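PDB 6KRW: protein-tyrosine-phosphatase PTP1, which removes phosphate from phosphotyrosine in proteins and dephosphorylates MAP kinases such as MPK6, restraining plant defence responses. Local coordinates for residues D119-V124 / L182-K187. Numbering follows the deposited sequence.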
loop_
_atom_site.group_PDB
_atom_site.type_symbol
_atom_site.label_atom_id
_atom_site.label_comp_id
_atom_site.label_asym_id
_atom_site.label_seq_id
_atom_site.Cartn_x
_atom_site.Cartn_y
_atom_site.Cartn_z
ATOM N N ASP A 119 12.145 -3.023 13.399
ATOM C CA ASP A 119 10.874 -2.278 13.626
ATOM C C ASP A 119 9.802 -2.740 12.635
ATOM O O ASP A 119 8.640 -2.997 13.033
ATOM C CB ASP A 119 11.091 -0.770 13.494
ATOM C CG ASP A 119 11.960 -0.162 14.589
ATOM O OD1 ASP A 119 12.142 -0.823 15.655
ATOM O OD2 ASP A 119 12.475 0.953 14.360
ATOM N N PHE A 120 10.181 -2.849 11.365
ATOM C CA PHE A 120 9.232 -3.291 10.321
ATOM C C PHE A 120 8.693 -4.686 10.628
ATOM O O PHE A 120 7.466 -4.898 10.577
ATOM C CB PHE A 120 9.896 -3.240 8.947
ATOM C CG PHE A 120 9.023 -3.772 7.846
ATOM C CD1 PHE A 120 8.096 -2.952 7.213
ATOM C CD2 PHE A 120 9.135 -5.101 7.442
ATOM C CE1 PHE A 120 7.287 -3.460 6.210
ATOM C CE2 PHE A 120 8.312 -5.601 6.446
ATOM C CZ PHE A 120 7.411 -4.782 5.806
ATOM N N TRP A 121 9.579 -5.662 10.872
ATOM C CA TRP A 121 9.088 -7.029 11.110
ATOM C C TRP A 121 8.315 -7.116 12.415
ATOM O O TRP A 121 7.363 -7.910 12.467
ATOM C CB TRP A 121 10.239 -8.031 11.019
ATOM C CG TRP A 121 10.651 -8.249 9.599
ATOM C CD1 TRP A 121 11.844 -7.924 9.023
ATOM C CD2 TRP A 121 9.844 -8.837 8.571
ATOM N NE1 TRP A 121 11.844 -8.287 7.698
ATOM C CE2 TRP A 121 10.633 -8.851 7.395
ATOM C CE3 TRP A 121 8.542 -9.357 8.534
ATOM C CZ2 TRP A 121 10.142 -9.364 6.193
ATOM C CZ3 TRP A 121 8.061 -9.864 7.344
ATOM C CH2 TRP A 121 8.851 -9.849 6.190
ATOM N N GLU A 122 8.703 -6.321 13.424
ATOM C CA GLU A 122 7.942 -6.294 14.691
ATOM C C GLU A 122 6.527 -5.792 14.385
ATOM O O GLU A 122 5.564 -6.380 14.902
ATOM C CB GLU A 122 8.640 -5.399 15.698
ATOM C CG GLU A 122 7.959 -5.412 17.040
ATOM C CD GLU A 122 8.170 -6.653 17.879
ATOM O OE1 GLU A 122 9.213 -7.272 17.735
ATOM O OE2 GLU A 122 7.305 -6.957 18.730
ATOM N N MET A 123 6.411 -4.777 13.533
ATOM C CA MET A 123 5.074 -4.262 13.129
ATOM C C MET A 123 4.285 -5.373 12.416
ATOM O O MET A 123 3.098 -5.572 12.688
ATOM C CB MET A 123 5.225 -3.051 12.207
ATOM C CG MET A 123 3.899 -2.534 11.715
ATOM S SD MET A 123 4.066 -1.034 10.703
ATOM C CE MET A 123 4.849 -1.715 9.227
ATOM N N VAL A 124 4.930 -6.104 11.500
ATOM C CA VAL A 124 4.250 -7.200 10.751
ATOM C C VAL A 124 3.682 -8.213 11.749
ATOM O O VAL A 124 2.526 -8.643 11.589
ATOM C CB VAL A 124 5.229 -7.879 9.777
ATOM C CG1 VAL A 124 4.634 -9.144 9.197
ATOM C CG2 VAL A 124 5.673 -6.926 8.687
ATOM N N LEU A 182 6.882 -16.156 2.988
ATOM C CA LEU A 182 7.851 -15.892 4.066
ATOM C C LEU A 182 7.287 -16.419 5.374
ATOM O O LEU A 182 6.056 -16.481 5.552
ATOM C CB LEU A 182 8.084 -14.387 4.196
ATOM C CG LEU A 182 8.668 -13.697 2.966
ATOM C CD1 LEU A 182 8.901 -12.210 3.243
ATOM C CD2 LEU A 182 9.931 -14.426 2.526
ATOM N N GLU A 183 8.202 -16.770 6.259
ATOM C CA GLU A 183 7.887 -17.275 7.599
ATOM C C GLU A 183 8.671 -16.422 8.579
ATOM O O GLU A 183 9.909 -16.364 8.468
ATOM C CB GLU A 183 8.280 -18.736 7.684
ATOM C CG GLU A 183 8.329 -19.285 9.088
ATOM C CD GLU A 183 8.768 -20.739 9.130
ATOM O OE1 GLU A 183 8.294 -21.530 8.280
ATOM O OE2 GLU A 183 9.602 -21.071 9.994
ATOM N N VAL A 184 7.957 -15.774 9.495
ATOM C CA VAL A 184 8.582 -14.866 10.484
ATOM C C VAL A 184 8.151 -15.316 11.879
ATOM O O VAL A 184 7.002 -15.757 12.052
ATOM C CB VAL A 184 8.206 -13.403 10.180
ATOM C CG1 VAL A 184 6.731 -13.125 10.426
ATOM C CG2 VAL A 184 9.069 -12.442 10.971
ATOM N N ASN A 185 9.056 -15.211 12.841
ATOM C CA ASN A 185 8.700 -15.522 14.245
ATOM C C ASN A 185 9.772 -14.968 15.178
ATOM O O ASN A 185 10.871 -14.612 14.709
ATOM C CB ASN A 185 8.505 -17.025 14.462
ATOM C CG ASN A 185 9.766 -17.827 14.217
ATOM O OD1 ASN A 185 10.188 -18.006 13.075
ATOM N ND2 ASN A 185 10.365 -18.326 15.288
ATOM N N TYR A 186 9.443 -14.902 16.463
ATOM C CA TYR A 186 10.445 -14.654 17.526
ATOM C C TYR A 186 11.225 -15.941 17.789
ATOM O O TYR A 186 10.724 -17.049 17.514
ATOM C CB TYR A 186 9.775 -14.180 18.813
ATOM C CG TYR A 186 8.925 -12.948 18.656
ATOM C CD1 TYR A 186 9.483 -11.732 18.291
ATOM C CD2 TYR A 186 7.562 -12.992 18.896
ATOM C CE1 TYR A 186 8.701 -10.598 18.152
ATOM C CE2 TYR A 186 6.767 -11.864 18.773
ATOM C CZ TYR A 186 7.339 -10.664 18.396
ATOM O OH TYR A 186 6.551 -9.554 18.268
ATOM N N LYS A 187 12.410 -15.806 18.366
ATOM C CA LYS A 187 13.281 -16.980 18.623
ATOM C C LYS A 187 12.758 -17.793 19.812
ATOM O O LYS A 187 13.115 -18.975 19.889
ATOM C CB LYS A 187 14.725 -16.528 18.802
ATOM C CG LYS A 187 15.314 -15.939 17.531
ATOM C CD LYS A 187 16.637 -15.254 17.734
ATOM C CE LYS A 187 17.004 -14.387 16.552
ATOM N NZ LYS A 187 18.245 -13.616 16.804
#
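Tyr186 reaches across to Glu122 and donates a hydrogen bond from its OH to Glu122 OE2, at 2.7 Å. The hydroxyl comes from above the carboxylate, 53° out of its plane. The other oxygen, Glu122 OE1, lies at the edge of the phenol ring, 3.4 Å from Tyr186 CE1, and the carboxylate and ring planes are about 30° apart. Glu122 sends CG anti to its backbone N and then bends at chi2, which carries the carboxylate over to the tyrosine. Deeper in, the six-membered part of the Trp121 indole meets two strand side chains. Trp121 CH2 touches Leu182 CD1 at 3.8 Å, and CE3 touches Val184 CG2 at 4.0 Å; both methyls approach the ring obliquely. Leu182 and Val184, two residues apart, point to the helix from one side of strand 178-186. The axes of helix 119-124 and strand 182-186 pack at 93°, 9.4 Å apart at their closest. Helix 117-126 thus packs against the strongly curved mixed sheet of the classical tyrosine phosphatase domain, away from the catalytic cysteine. Several neighbours position the first shell. Phe120 CD2 sits over the centre of one indole face, 3.9 Å above the ring plane, and Trp121 NE1 is hydrogen-bonded to Tyr150 O. Phe160 also meets the indole ring. Glu122 OE2 takes a second hydrogen bond from Gln126 NE2, one helical turn on.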